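Long-range contact in Non-ribosomal peptide synthetase (Methanobrevibacter ruminantium, PDB 6VTJ), which probably holds a phosphopantetheine-bound peptide on its carrier domain and releases it by NAD(P)H-dependent reduction in the adjoining reductase domain: residues V129-A134 with G152-M157. Sequence-based numbering, arbitrary orientation.
Sequences VLLTGA and GKIYCM
Val129 and Leu131 alternate donor and acceptor bonds with Lys153, Tyr155 and Met157, the pattern that identifies two parallel strands in direct register. Val129 N donates to Lys153 O (2.9 Å), Tyr155 N to Val129 O (2.8 Å), Leu131 N to Tyr155 O (2.8 Å) and Met157 N to Leu131 O (3.0 Å). The strand axes approach to 4.7 Å with their directions 25° apart, the ordinary twist of a parallel sheet. Past Leu131 direct pairing gives way to water: one molecule donates to both Leu131 O and Met157 O and accepts from Ala134 N, while a second links Gly133 N to Met157 O.

Helix 137-149 connects the strands, making the first beta-alpha-beta crossover of the sheet, as in a Rossmann-type fold. The turn after Thr132 probably corresponds to the glycine-rich loop that binds the dinucleotide in related folds; Gly133, where the chain leaves the strand, has a positive phi of 76°, a conformation glycine reaches easily.

Val129, Leu131, Ile154 and Cys156 project from one face; helix 137-149 lies against it, Phe146 touching Val129, Leu143 touching Leu131, and both touching Ile154. Ile154 runs beside Leu131, pointing the same way; its CG1, anti to the backbone N (chi1 -177°), carries CD1 to 3.9 Å from Leu131 CD2. Ala134 CB closes on Cys156 CB at 3.8 Å.

On the reverse face Leu130 crosses Tyr155 at about a right angle, its CD1 lying 4.0 Å from Tyr155 CB. Val129 O lies at the edge of the Tyr155 ring, in its plane. The phenol oxygen takes a bond from Lys153 NZ and has a second partner in Glu209, fixing the far end of the ring.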
loop_
_atom_site.group_PDB
_atom_site.type_symbol
_atom_site.label_atom_id
_atom_site.label_comp_id
_atom_site.label_asym_id
_atom_site.label_seq_id
_atom_site.Cartn_x
_atom_site.Cartn_y
_atom_site.Cartn_z
ATOM N N VAL A 129 2.493 13.314 -19.650
ATOM C CA VAL A 129 2.165 12.200 -18.766
ATOM C C VAL A 129 0.656 12.067 -18.638
ATOM O O VAL A 129 -0.051 13.067 -18.503
ATOM C CB VAL A 129 2.821 12.397 -17.388
ATOM C CG1 VAL A 129 2.145 11.500 -16.315
ATOM C CG2 VAL A 129 4.320 12.136 -17.501
ATOM N N LEU A 130 0.169 10.836 -18.699
ATOM C CA LEU A 130 -1.158 10.484 -18.213
ATOM C C LEU A 130 -0.983 9.931 -16.799
ATOM O O LEU A 130 -0.421 8.849 -16.617
ATOM C CB LEU A 130 -1.827 9.460 -19.126
ATOM C CG LEU A 130 -3.103 8.881 -18.515
ATOM C CD1 LEU A 130 -4.106 9.998 -18.382
ATOM C CD2 LEU A 130 -3.661 7.734 -19.334
ATOM N N LEU A 131 -1.444 10.676 -15.803
ATOM C CA LEU A 131 -1.381 10.272 -14.407
ATOM C C LEU A 131 -2.747 9.783 -13.932
ATOM O O LEU A 131 -3.750 10.518 -14.013
ATOM C CB LEU A 131 -0.911 11.441 -13.539
ATOM C CG LEU A 131 -0.960 11.255 -12.025
ATOM C CD1 LEU A 131 -0.056 10.103 -11.568
ATOM C CD2 LEU A 131 -0.563 12.560 -11.318
ATOM N N THR A 132 -2.776 8.559 -13.416
ATOM C CA THR A 132 -3.941 8.059 -12.704
ATOM C C THR A 132 -3.701 8.192 -11.211
ATOM O O THR A 132 -2.563 8.136 -10.746
ATOM C CB THR A 132 -4.256 6.586 -13.028
ATOM O OG1 THR A 132 -3.309 5.721 -12.378
ATOM C CG2 THR A 132 -4.282 6.321 -14.520
ATOM N N GLY A 133 -4.791 8.356 -10.468
ATOM C CA GLY A 133 -4.715 8.473 -9.031
ATOM C C GLY A 133 -4.235 9.816 -8.538
ATOM O O GLY A 133 -3.641 9.894 -7.454
ATOM N N ALA A 134 -4.480 10.885 -9.301
ATOM C CA ALA A 134 -3.933 12.192 -8.943
ATOM C C ALA A 134 -4.488 12.733 -7.627
ATOM O O ALA A 134 -3.913 13.675 -7.077
ATOM C CB ALA A 134 -4.200 13.197 -10.066
ATOM N N GLY A 152 6.627 19.107 -19.809
ATOM C CA GLY A 152 5.488 18.758 -20.634
ATOM C C GLY A 152 4.145 19.019 -19.976
ATOM O O GLY A 152 4.021 19.772 -19.007
ATOM N N LYS A 153 3.118 18.397 -20.545
ATOM C CA LYS A 153 1.756 18.460 -20.035
ATOM C C LYS A 153 1.467 17.221 -19.197
ATOM O O LYS A 153 2.057 16.160 -19.418
ATOM C CB LYS A 153 0.743 18.530 -21.177
ATOM C CG LYS A 153 0.648 19.860 -21.891
ATOM C CD LYS A 153 -0.678 19.979 -22.623
ATOM C CE LYS A 153 -0.846 18.861 -23.635
ATOM N NZ LYS A 153 -1.999 19.118 -24.549
ATOM N N ILE A 154 0.537 17.346 -18.255
ATOM C CA ILE A 154 0.119 16.209 -17.443
ATOM C C ILE A 154 -1.407 16.120 -17.444
ATOM O O ILE A 154 -2.097 17.045 -16.998
ATOM C CB ILE A 154 0.679 16.292 -16.012
ATOM C CG1 ILE A 154 0.288 15.049 -15.214
ATOM C CG2 ILE A 154 0.204 17.542 -15.286
ATOM C CD1 ILE A 154 1.141 14.852 -13.985
ATOM N N TYR A 155 -1.924 15.018 -17.966
ATOM C CA TYR A 155 -3.341 14.692 -17.944
ATOM C C TYR A 155 -3.640 13.885 -16.691
ATOM O O TYR A 155 -3.010 12.853 -16.462
ATOM C CB TYR A 155 -3.713 13.856 -19.169
ATOM C CG TYR A 155 -3.529 14.546 -20.505
ATOM C CD1 TYR A 155 -2.263 14.745 -21.043
ATOM C CD2 TYR A 155 -4.636 14.975 -21.241
ATOM C CE1 TYR A 155 -2.099 15.368 -22.284
ATOM C CE2 TYR A 155 -4.484 15.598 -22.474
ATOM C CZ TYR A 155 -3.213 15.792 -22.988
ATOM O OH TYR A 155 -3.062 16.406 -24.208
ATOM N N CYS A 156 -4.622 14.313 -15.911
ATOM C CA CYS A 156 -4.951 13.645 -14.652
ATOM C C CYS A 156 -6.346 13.062 -14.774
ATOM O O CYS A 156 -7.319 13.812 -14.887
ATOM C CB CYS A 156 -4.878 14.610 -13.473
ATOM S SG CYS A 156 -3.311 15.473 -13.333
ATOM N N MET A 157 -6.448 11.740 -14.728
ATOM C CA MET A 157 -7.745 11.084 -14.853
ATOM C C MET A 157 -8.363 10.864 -13.475
ATOM O O MET A 157 -7.765 10.201 -12.622
ATOM C CB MET A 157 -7.619 9.756 -15.592
ATOM C CG MET A 157 -8.959 9.242 -16.086
ATOM S SD MET A 157 -8.927 7.509 -16.580
ATOM C CE MET A 157 -7.881 7.592 -18.020
HETATM O O HOH W 1 -5.305 10.970 -12.014
HETATM O O HOH W 2 -7.225 7.783 -11.609
#